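Local coordinates for protein (5-formylfuran-3-yl)methyl phosphate transaminase (Methanococcus jannaschii, PDB 2Z61) that transfers the amino group of alanine to a furan aldehyde phosphate, using pyridoxal phosphate, to make the precursor of the methanofuran furan ring, at residues G113-I118 and K136-D141; C122-K127 and I336-K341; N161-P166 and I304-V309; S188-N193 and T214-G219. All blocks are in the same frame, centred on the assembly; numbering follows the deposited sequence.

In the fold
Contacts 1 and 4 lie in the same seven-stranded mixed sheet of this fold type I aminotransferase, their centres about 19 Å apart. Contact 1 joins strand 115-119 to strand 136-140, outermost within the chain. Contact 4 joins strands 185-189 and 214-219. Contact 2 alternates with contact 1 along the chain, since helix 125-132 links the two strands of contact 1; their centres are about 12 Å apart. Contacts 3 and 4 both fall between the segments of contact 2 in sequence, and contact 4 lies within contact 3. Contacts 2, 3 and 4 touch one another through Tyr-126, Asn-161, Asp-189, Tyr-192 and Tyr-308. They bring distant parts of the chain together around the cofactor lysine, Lys-222.

Contact 1: G113-I118 and K136-D141; sequences GDEVLI and KPVFCD
Ile-118 lays its CD1 methyl over one face of the Phe-139 ring, 3.8 Å from the ring centroid. This is a CH-pi contact, 19° off the ring normal and shifted toward the rim. The same CD1 also meets Pro-137 CB at 3.7 Å. One methyl therefore spans two residues of the partner strand. CG1 of Ile-118 stands between the backbone N and the carbonyl carbon (chi1 47°), and this carries CD1 across to them. With only a CB in place of this side chain, as in an alanine, a gap would probably open between the Phe-139 face and Pro-137.

Leu-117 and Val-138 use the other face of the sheet. They lie side by side and point the same way, with Leu-117 CD2 3.8 Å from Val-138 CG1. The second branch of Val-138, CG2, rests on Glu-115 CB at 3.8 Å. The carboxylate of Glu-115 hydrogen-bonds through OE1 to Ser-152.

The backbones form a parallel ladder of five hydrogen bonds. It begins with Lys-136 N to Asp-114 O at 2.6 Å. Val-116 then gives its N to Lys-136 O and takes Val-138 N on its O. Ile-118 N reaches Val-138 O. The last bond, Cys-140 N to Ile-118 O, is longer at 3.3 Å and bends to 138°.

The two strands belong to a beta-alpha-beta unit. Its helix, 125-132, covers Val-116, Ile-118 and Pro-137 through Ile-130. Helix 144-150 packs on Leu-117 and Cys-140 from the opposite face. Strand 155-161 continues the sheet beyond strand 115-119.

Contact 2: C122-K127 and I336-K341; sequences CYPCYK and IGFGSK
The Phe-338 ring has the carbonyl O of Cys-122 at its edge, in the ring plane, with O 3.3 Å from CD2. Pro-124 comes in obliquely, and its CD lies 3.5 Å from Phe-338 CD2. The two side chains run side by side and point the same way. CG of Phe-338 is anti to its own carbonyl carbon (chi1 -52°), which turns the ring toward both partners. Pro-166 also packs on this ring. Within segment 122-127, Tyr-123 CB sits over the centre of one face of the Tyr-126 ring.

A single backbone hydrogen bond joins the segments. Cys-122 N donates to Phe-338 O at 3.1 Å and 162°, tilted from the carbonyl plane. A leucine in place of Phe-338 has no flat ring edge to set beside Cys-122 O, and would probably leave Pro-124 CD less well covered.

Lys-127 bends back to its own segment. Its NZ hydrogen-bonds to Pro-124 O at 3.1 Å, in the carbonyl plane on a lone pair. Gly-337 O lies 4.2 Å from the same NZ.

The contact ties the turn leading into helix 125-132 to the loop between strands 333-334 and 346-349. Its chemistry is one backbone hydrogen bond beside aromatic and proline packing, with no salt bridge between the segments. The hold therefore rests on shape and on the backbone, rather than on paired charges.

Contact 3: N161-P166 and I304-V309; sequences NSPSNP and IGAYYV
Asn-165 lies against Tyr-308 in the cofactor site of this fold type I, pyridoxal phosphate-dependent enzyme.

Ring packing comes first. Asn-165 CB is 3.5 Å from Tyr-308 CE2. Asn-165 OD1 sits 3.8 Å above the Tyr-308 ring plane, toward the rim, and the amide and ring planes are 34° apart. Tyr-307 CD1 covers the opposite face.

The polar ends have partners outside the two segments. Asn-165 ND2 hydrogen-bonds to O3 of the cofactor on Lys-222, and its OD1 takes a hydrogen bond from Arg-347. Tyr-308 OH hydrogen-bonds to Tyr-192 OH. The amide is thus held at both ends, which should fix its rotation.

Backbone and proline packing makes the rest. Cis peptide bonds precede Pro-163 and Pro-166. Pro-163 CB lies 4.0 Å from Gly-305 CA, and a side chain on that glycine would clash with the proline. Pro-163 CG is 3.8 Å from Ala-306 N. Farther along, Pro-166 O approaches Tyr-308 CB at 3.5 Å.

One hydrogen bond inside segment 161-166 braces its bend: Asn-165 N donates to Asn-161 OD1 at 2.9 Å and 164°.

Contact 4: S188-N193 and T214-G219; sequences SDEIYN and TILING
The parallel pair of strands 185-189 and 214-219 forms part of the large sheet of the fold type I aminotransferase. Ser-188 is bridged to Leu-216, their side chains on the same face of the sheet. Asp-189 pairs with Ile-217 in the next bridge. Three backbone hydrogen bonds make the ladder: Ser-188 N to Ile-215 O, Ile-217 N to Ser-188 O, and Glu-190 N to Ile-217 O at 2.8 Å.

Beyond Asp-189 the first strand gives way to a type I turn, Glu-190 to Asn-193, closed by Asn-193 N on Glu-190 O. The turn carries Tyr-192, whose OH hydrogen-bonds to O3 of the cofactor on Lys-222. Asp-189 OD1 hydrogen-bonds to Tyr-126 OH.

Glu-190 crosses Leu-216 at about a right angle, with OE1 3.6 Å from Leu-216 CD2. This carboxylate is well supplied although buried. Ser-188 OG donates to OE2 at 2.8 Å on the anti side. Ala-204 N also hydrogen-bonds to OE2, and Ser-203 to OE1.

Asn-218 lies over the turn. Its CG is set opposite the backbone N (chi1 -152°), and this brings OD1 within 3.4 Å of Ile-191 CA. A water bridges OD1 and Asn-193 O. The same Asn-218 OD1 accepts a hydrogen bond from Gly-219 N at 2.8 Å.

Contact 1: G113-I118 and K136-D141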
# COMPACT_ATOMS: atom_id res chain seq x y z
N GLY A 113 4.19 21.58 -11.10
CA GLY A 113 3.71 22.93 -11.34
C GLY A 113 2.20 23.11 -11.24
O GLY A 113 1.72 24.24 -11.13
N ASP A 114 1.45 22.01 -11.30
CA ASP A 114 -0.01 22.09 -11.20
C ASP A 114 -0.46 22.61 -9.85
O ASP A 114 0.27 22.54 -8.86
CB ASP A 114 -0.66 20.72 -11.40
CG ASP A 114 -0.64 20.26 -12.84
OD1 ASP A 114 -0.15 21.00 -13.71
OD2 ASP A 114 -1.15 19.14 -13.10
N GLU A 115 -1.68 23.13 -9.82
CA GLU A 115 -2.27 23.63 -8.60
C GLU A 115 -3.49 22.76 -8.32
O GLU A 115 -4.29 22.50 -9.23
CB GLU A 115 -2.69 25.10 -8.76
CG GLU A 115 -1.57 26.03 -9.17
CD GLU A 115 -2.00 27.49 -9.23
OE1 GLU A 115 -3.07 27.77 -9.81
OE2 GLU A 115 -1.28 28.35 -8.70
N VAL A 116 -3.63 22.30 -7.09
CA VAL A 116 -4.77 21.47 -6.71
C VAL A 116 -5.51 22.23 -5.62
O VAL A 116 -4.90 22.69 -4.67
CB VAL A 116 -4.30 20.10 -6.16
CG1 VAL A 116 -5.50 19.28 -5.69
CG2 VAL A 116 -3.54 19.34 -7.24
N LEU A 117 -6.83 22.38 -5.79
CA LEU A 117 -7.65 23.09 -4.82
C LEU A 117 -8.13 22.16 -3.72
O LEU A 117 -8.68 21.10 -4.00
CB LEU A 117 -8.88 23.70 -5.51
CG LEU A 117 -8.67 24.73 -6.64
CD1 LEU A 117 -9.95 24.86 -7.45
CD2 LEU A 117 -8.26 26.07 -6.05
N ILE A 118 -7.92 22.55 -2.47
CA ILE A 118 -8.37 21.75 -1.34
C ILE A 118 -9.06 22.70 -0.37
O ILE A 118 -8.72 23.87 -0.29
CB ILE A 118 -7.18 21.06 -0.63
CG1 ILE A 118 -6.05 22.07 -0.40
CG2 ILE A 118 -6.70 19.88 -1.45
CD1 ILE A 118 -4.79 21.47 0.23
N LYS A 136 1.20 22.29 -6.46
CA LYS A 136 0.99 23.25 -5.38
C LYS A 136 -0.41 23.20 -4.78
O LYS A 136 -1.40 23.41 -5.48
CB LYS A 136 1.27 24.67 -5.86
CG LYS A 136 1.00 25.72 -4.79
CD LYS A 136 1.24 27.14 -5.28
CE LYS A 136 1.02 28.14 -4.14
NZ LYS A 136 1.14 29.56 -4.58
N PRO A 137 -0.52 22.92 -3.48
CA PRO A 137 -1.84 22.87 -2.85
C PRO A 137 -2.40 24.28 -2.65
O PRO A 137 -1.74 25.14 -2.06
CB PRO A 137 -1.56 22.17 -1.52
CG PRO A 137 -0.18 22.62 -1.20
CD PRO A 137 0.53 22.50 -2.53
N VAL A 138 -3.61 24.51 -3.14
CA VAL A 138 -4.24 25.82 -3.00
C VAL A 138 -5.40 25.77 -2.01
O VAL A 138 -6.46 25.20 -2.31
CB VAL A 138 -4.77 26.35 -4.36
CG1 VAL A 138 -5.42 27.72 -4.16
CG2 VAL A 138 -3.63 26.46 -5.38
N PHE A 139 -5.21 26.35 -0.83
CA PHE A 139 -6.27 26.38 0.17
C PHE A 139 -7.30 27.45 -0.16
O PHE A 139 -6.95 28.52 -0.64
CB PHE A 139 -5.70 26.65 1.56
CG PHE A 139 -5.03 25.47 2.18
CD1 PHE A 139 -3.73 25.13 1.83
CD2 PHE A 139 -5.71 24.67 3.09
CE1 PHE A 139 -3.11 24.01 2.39
CE2 PHE A 139 -5.10 23.55 3.66
CZ PHE A 139 -3.80 23.21 3.30
N CYS A 140 -8.57 27.15 0.09
CA CYS A 140 -9.65 28.10 -0.16
C CYS A 140 -10.96 27.64 0.46
O CYS A 140 -11.14 26.44 0.72
CB CYS A 140 -9.84 28.32 -1.67
SG CYS A 140 -10.43 26.88 -2.57
N ASP A 141 -11.86 28.58 0.73
CA ASP A 141 -13.16 28.23 1.30
C ASP A 141 -13.92 27.59 0.15
O ASP A 141 -13.67 27.91 -1.01
CB ASP A 141 -13.93 29.47 1.76
CG ASP A 141 -13.11 30.36 2.67
OD1 ASP A 141 -12.36 29.82 3.52
OD2 ASP A 141 -13.24 31.60 2.56

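Contact 2: C122-K127 and I336-K341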
# COMPACT_ATOMS: atom_id res chain seq x y z
N CYS A 122 -9.21 20.89 5.95
CA CYS A 122 -9.38 19.60 5.28
C CYS A 122 -8.47 18.52 5.87
O CYS A 122 -7.76 18.76 6.85
CB CYS A 122 -9.09 19.74 3.78
SG CYS A 122 -7.34 19.63 3.34
N TYR A 123 -8.49 17.34 5.26
CA TYR A 123 -7.67 16.20 5.69
C TYR A 123 -6.19 16.57 5.50
O TYR A 123 -5.76 16.86 4.40
CB TYR A 123 -8.01 14.98 4.83
CG TYR A 123 -7.38 13.68 5.30
CD1 TYR A 123 -6.70 12.85 4.40
CD2 TYR A 123 -7.49 13.27 6.63
CE1 TYR A 123 -6.16 11.64 4.82
CE2 TYR A 123 -6.95 12.07 7.05
CZ TYR A 123 -6.29 11.26 6.15
OH TYR A 123 -5.75 10.07 6.58
N PRO A 124 -5.40 16.54 6.59
CA PRO A 124 -3.97 16.88 6.56
C PRO A 124 -3.07 16.20 5.53
O PRO A 124 -2.06 16.77 5.12
CB PRO A 124 -3.52 16.64 8.00
CG PRO A 124 -4.49 15.60 8.50
CD PRO A 124 -5.80 16.09 7.93
N CYS A 125 -3.43 14.99 5.11
CA CYS A 125 -2.62 14.25 4.15
C CYS A 125 -2.72 14.77 2.72
O CYS A 125 -1.80 14.56 1.92
CB CYS A 125 -2.99 12.76 4.17
SG CYS A 125 -2.79 11.99 5.81
N TYR A 126 -3.81 15.46 2.39
CA TYR A 126 -3.98 15.99 1.04
C TYR A 126 -2.78 16.83 0.60
O TYR A 126 -2.15 16.55 -0.41
CB TYR A 126 -5.26 16.85 0.95
CG TYR A 126 -6.58 16.09 1.08
CD1 TYR A 126 -7.77 16.77 1.35
CD2 TYR A 126 -6.64 14.70 0.92
CE1 TYR A 126 -8.98 16.09 1.47
CE2 TYR A 126 -7.85 14.01 1.05
CZ TYR A 126 -9.02 14.71 1.32
OH TYR A 126 -10.22 14.05 1.45
N LYS A 127 -2.46 17.88 1.37
CA LYS A 127 -1.33 18.74 1.02
C LYS A 127 -0.01 17.97 0.85
O LYS A 127 0.79 18.30 -0.02
CB LYS A 127 -1.16 19.86 2.05
CG LYS A 127 -0.64 19.42 3.41
CD LYS A 127 -0.50 20.61 4.35
CE LYS A 127 -0.02 20.20 5.74
NZ LYS A 127 -1.02 19.38 6.48
N ILE A 336 -5.79 23.93 14.12
CA ILE A 336 -4.73 24.47 13.26
C ILE A 336 -4.10 23.41 12.36
O ILE A 336 -3.62 23.72 11.27
CB ILE A 336 -3.62 25.15 14.10
CG1 ILE A 336 -2.58 25.81 13.19
CG2 ILE A 336 -2.94 24.12 15.00
CD1 ILE A 336 -3.15 26.91 12.30
N GLY A 337 -4.11 22.16 12.81
CA GLY A 337 -3.51 21.09 12.03
C GLY A 337 -4.16 20.83 10.67
O GLY A 337 -3.50 20.33 9.75
N PHE A 338 -5.43 21.16 10.54
CA PHE A 338 -6.13 20.93 9.28
C PHE A 338 -6.12 22.12 8.32
O PHE A 338 -6.57 22.00 7.18
CB PHE A 338 -7.57 20.50 9.55
CG PHE A 338 -7.70 19.35 10.51
CD1 PHE A 338 -7.73 19.58 11.89
CD2 PHE A 338 -7.79 18.05 10.05
CE1 PHE A 338 -7.86 18.52 12.78
CE2 PHE A 338 -7.91 16.98 10.94
CZ PHE A 338 -7.95 17.22 12.31
N GLY A 339 -5.61 23.26 8.78
CA GLY A 339 -5.57 24.45 7.94
C GLY A 339 -5.43 25.72 8.76
O GLY A 339 -5.68 25.73 9.96
N SER A 340 -5.03 26.81 8.10
CA SER A 340 -4.85 28.08 8.78
C SER A 340 -6.16 28.60 9.36
O SER A 340 -6.18 29.23 10.42
CB SER A 340 -4.27 29.12 7.82
OG SER A 340 -5.14 29.33 6.72
N LYS A 341 -7.26 28.33 8.67
CA LYS A 341 -8.58 28.78 9.11
C LYS A 341 -8.98 28.18 10.46
O LYS A 341 -9.93 28.64 11.09
CB LYS A 341 -9.64 28.40 8.07
CG LYS A 341 -10.22 29.57 7.30
CD LYS A 341 -9.18 30.23 6.41
CE LYS A 341 -9.70 31.55 5.85
NZ LYS A 341 -11.04 31.41 5.21

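Contact 3: N161-P166 and I304-V309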
# COMPACT_ATOMS: atom_id res chain seq x y z
N ASN A 161 -14.04 16.39 -0.27
CA ASN A 161 -14.21 15.35 0.74
C ASN A 161 -15.56 15.58 1.41
O ASN A 161 -15.71 16.52 2.18
CB ASN A 161 -13.07 15.44 1.77
CG ASN A 161 -13.18 14.41 2.89
OD1 ASN A 161 -12.94 14.70 4.06
ND2 ASN A 161 -13.57 13.19 2.53
N SER A 162 -16.53 14.71 1.13
CA SER A 162 -17.86 14.90 1.69
C SER A 162 -18.57 13.61 2.08
O SER A 162 -18.75 12.72 1.25
CB SER A 162 -18.72 15.67 0.67
OG SER A 162 -20.03 15.90 1.15
N PRO A 163 -18.97 13.48 3.36
CA PRO A 163 -18.76 14.48 4.41
C PRO A 163 -17.27 14.65 4.69
O PRO A 163 -16.48 13.73 4.46
CB PRO A 163 -19.54 13.92 5.60
CG PRO A 163 -19.59 12.47 5.35
CD PRO A 163 -19.80 12.37 3.86
N SER A 164 -16.88 15.83 5.16
CA SER A 164 -15.47 16.13 5.41
C SER A 164 -14.87 15.82 6.77
O SER A 164 -15.54 15.77 7.79
CB SER A 164 -15.23 17.63 5.33
OG SER A 164 -15.84 18.29 6.42
N ASN A 165 -13.68 15.49 6.74
CA ASN A 165 -12.86 15.42 7.94
C ASN A 165 -12.09 16.58 7.86
O ASN A 165 -11.51 16.51 6.81
CB ASN A 165 -12.16 14.06 8.01
CG ASN A 165 -10.86 14.11 8.80
OD1 ASN A 165 -10.75 14.83 9.79
ND2 ASN A 165 -9.88 13.33 8.36
N PRO A 166 -11.94 17.54 8.75
CA PRO A 166 -12.45 17.68 10.07
C PRO A 166 -13.87 18.25 10.27
O PRO A 166 -14.39 18.13 11.47
CB PRO A 166 -11.47 18.70 10.65
CG PRO A 166 -11.16 19.59 9.51
CD PRO A 166 -11.28 18.74 8.28
N ILE A 304 -23.42 17.02 10.00
CA ILE A 304 -24.35 15.90 9.90
C ILE A 304 -23.76 14.60 9.36
O ILE A 304 -24.52 13.69 9.00
CB ILE A 304 -25.56 16.28 9.02
CG1 ILE A 304 -25.07 16.65 7.61
CG2 ILE A 304 -26.34 17.43 9.64
CD1 ILE A 304 -26.17 17.00 6.64
N GLY A 305 -22.44 14.49 9.32
CA GLY A 305 -21.83 13.27 8.80
C GLY A 305 -20.52 12.88 9.44
O GLY A 305 -19.99 13.60 10.29
N ALA A 306 -19.98 11.74 9.03
CA ALA A 306 -18.73 11.24 9.58
C ALA A 306 -18.92 11.12 11.09
O ALA A 306 -20.00 10.75 11.54
CB ALA A 306 -17.57 12.21 9.25
N TYR A 307 -17.90 11.42 11.87
CA TYR A 307 -18.04 11.36 13.33
C TYR A 307 -17.19 12.44 13.99
O TYR A 307 -16.56 12.22 15.02
CB TYR A 307 -17.71 9.96 13.87
CG TYR A 307 -16.53 9.27 13.22
CD1 TYR A 307 -15.22 9.68 13.46
CD2 TYR A 307 -16.73 8.16 12.38
CE1 TYR A 307 -14.13 9.01 12.89
CE2 TYR A 307 -15.66 7.49 11.81
CZ TYR A 307 -14.36 7.91 12.06
OH TYR A 307 -13.29 7.25 11.49
N TYR A 308 -17.21 13.62 13.38
CA TYR A 308 -16.45 14.76 13.87
C TYR A 308 -17.31 16.02 13.96
O TYR A 308 -18.29 16.18 13.23
CB TYR A 308 -15.29 15.08 12.92
CG TYR A 308 -14.45 13.89 12.50
CD1 TYR A 308 -13.65 13.21 13.42
CD2 TYR A 308 -14.42 13.48 11.17
CE1 TYR A 308 -12.82 12.16 13.00
CE2 TYR A 308 -13.61 12.44 10.74
CZ TYR A 308 -12.81 11.78 11.67
OH TYR A 308 -11.98 10.77 11.24
N VAL A 309 -16.93 16.90 14.88
CA VAL A 309 -17.58 18.19 15.07
C VAL A 309 -16.38 19.13 15.18
O VAL A 309 -15.42 18.84 15.89
CB VAL A 309 -18.45 18.22 16.35
CG1 VAL A 309 -19.10 19.58 16.48
CG2 VAL A 309 -19.53 17.14 16.27

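Contact 4: S188-N193 and T214-G219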
# COMPACT_ATOMS: atom_id res chain seq x y z
N SER A 188 -13.26 13.09 -5.87
CA SER A 188 -14.22 13.05 -4.78
C SER A 188 -13.87 11.99 -3.75
O SER A 188 -13.82 10.79 -4.05
CB SER A 188 -15.62 12.78 -5.36
OG SER A 188 -16.64 13.03 -4.42
N ASP A 189 -13.60 12.43 -2.52
CA ASP A 189 -13.25 11.53 -1.43
C ASP A 189 -14.53 11.28 -0.65
O ASP A 189 -14.97 12.13 0.12
CB ASP A 189 -12.18 12.19 -0.56
CG ASP A 189 -11.63 11.25 0.49
OD1 ASP A 189 -10.65 11.62 1.18
OD2 ASP A 189 -12.17 10.14 0.63
N GLU A 190 -15.11 10.11 -0.84
CA GLU A 190 -16.37 9.76 -0.20
C GLU A 190 -16.28 8.66 0.87
O GLU A 190 -17.28 8.01 1.20
CB GLU A 190 -17.38 9.39 -1.30
CG GLU A 190 -17.57 10.53 -2.32
CD GLU A 190 -18.42 10.17 -3.53
OE1 GLU A 190 -18.95 9.05 -3.60
OE2 GLU A 190 -18.57 11.04 -4.42
N ILE A 191 -15.09 8.50 1.44
CA ILE A 191 -14.85 7.47 2.45
C ILE A 191 -15.81 7.46 3.64
O ILE A 191 -16.02 6.42 4.27
CB ILE A 191 -13.36 7.53 2.95
CG1 ILE A 191 -12.97 6.18 3.55
CG2 ILE A 191 -13.17 8.66 3.97
CD1 ILE A 191 -13.18 5.00 2.62
N TYR A 192 -16.41 8.61 3.96
CA TYR A 192 -17.36 8.69 5.07
C TYR A 192 -18.82 8.67 4.61
O TYR A 192 -19.75 8.80 5.42
CB TYR A 192 -17.14 9.96 5.89
CG TYR A 192 -15.81 10.00 6.60
CD1 TYR A 192 -14.75 10.76 6.10
CD2 TYR A 192 -15.60 9.26 7.76
CE1 TYR A 192 -13.51 10.79 6.75
CE2 TYR A 192 -14.37 9.27 8.42
CZ TYR A 192 -13.33 10.04 7.90
OH TYR A 192 -12.11 10.02 8.54
N ASN A 193 -19.03 8.51 3.31
CA ASN A 193 -20.38 8.48 2.76
C ASN A 193 -21.11 7.32 3.45
O ASN A 193 -20.52 6.27 3.70
CB ASN A 193 -20.31 8.26 1.25
CG ASN A 193 -21.42 8.96 0.52
OD1 ASN A 193 -21.77 8.59 -0.61
ND2 ASN A 193 -22.00 9.97 1.15
N THR A 214 -14.18 12.81 -13.37
CA THR A 214 -14.15 12.58 -11.94
C THR A 214 -13.48 11.26 -11.56
O THR A 214 -13.53 10.28 -12.31
CB THR A 214 -15.57 12.58 -11.29
OG1 THR A 214 -15.96 11.24 -10.97
CG2 THR A 214 -16.58 13.18 -12.22
N ILE A 215 -12.84 11.27 -10.41
CA ILE A 215 -12.21 10.07 -9.87
C ILE A 215 -12.83 9.97 -8.49
O ILE A 215 -12.69 10.85 -7.66
CB ILE A 215 -10.68 10.21 -9.74
CG1 ILE A 215 -10.08 10.56 -11.11
CG2 ILE A 215 -10.10 8.90 -9.25
CD1 ILE A 215 -8.57 10.63 -11.13
N LEU A 216 -13.57 8.89 -8.28
CA LEU A 216 -14.27 8.67 -7.03
C LEU A 216 -13.48 7.73 -6.12
O LEU A 216 -13.06 6.64 -6.53
CB LEU A 216 -15.66 8.11 -7.33
CG LEU A 216 -16.75 8.09 -6.25
CD1 LEU A 216 -18.06 7.68 -6.89
CD2 LEU A 216 -16.37 7.14 -5.12
N ILE A 217 -13.29 8.15 -4.88
CA ILE A 217 -12.54 7.36 -3.94
C ILE A 217 -13.42 7.02 -2.74
O ILE A 217 -14.03 7.91 -2.13
CB ILE A 217 -11.28 8.12 -3.47
CG1 ILE A 217 -10.38 8.39 -4.68
CG2 ILE A 217 -10.51 7.29 -2.43
CD1 ILE A 217 -9.22 9.29 -4.39
N ASN A 218 -13.51 5.72 -2.43
CA ASN A 218 -14.27 5.23 -1.29
C ASN A 218 -13.61 3.92 -0.83
O ASN A 218 -12.63 3.46 -1.43
CB ASN A 218 -15.74 4.99 -1.68
CG ASN A 218 -16.70 5.15 -0.49
OD1 ASN A 218 -16.33 4.95 0.66
ND2 ASN A 218 -17.95 5.51 -0.79
N GLY A 219 -14.14 3.32 0.22
CA GLY A 219 -13.55 2.08 0.71
C GLY A 219 -14.37 1.51 1.85
O GLY A 219 -15.47 1.99 2.11
O HOH W 1 -18.63 5.34 2.06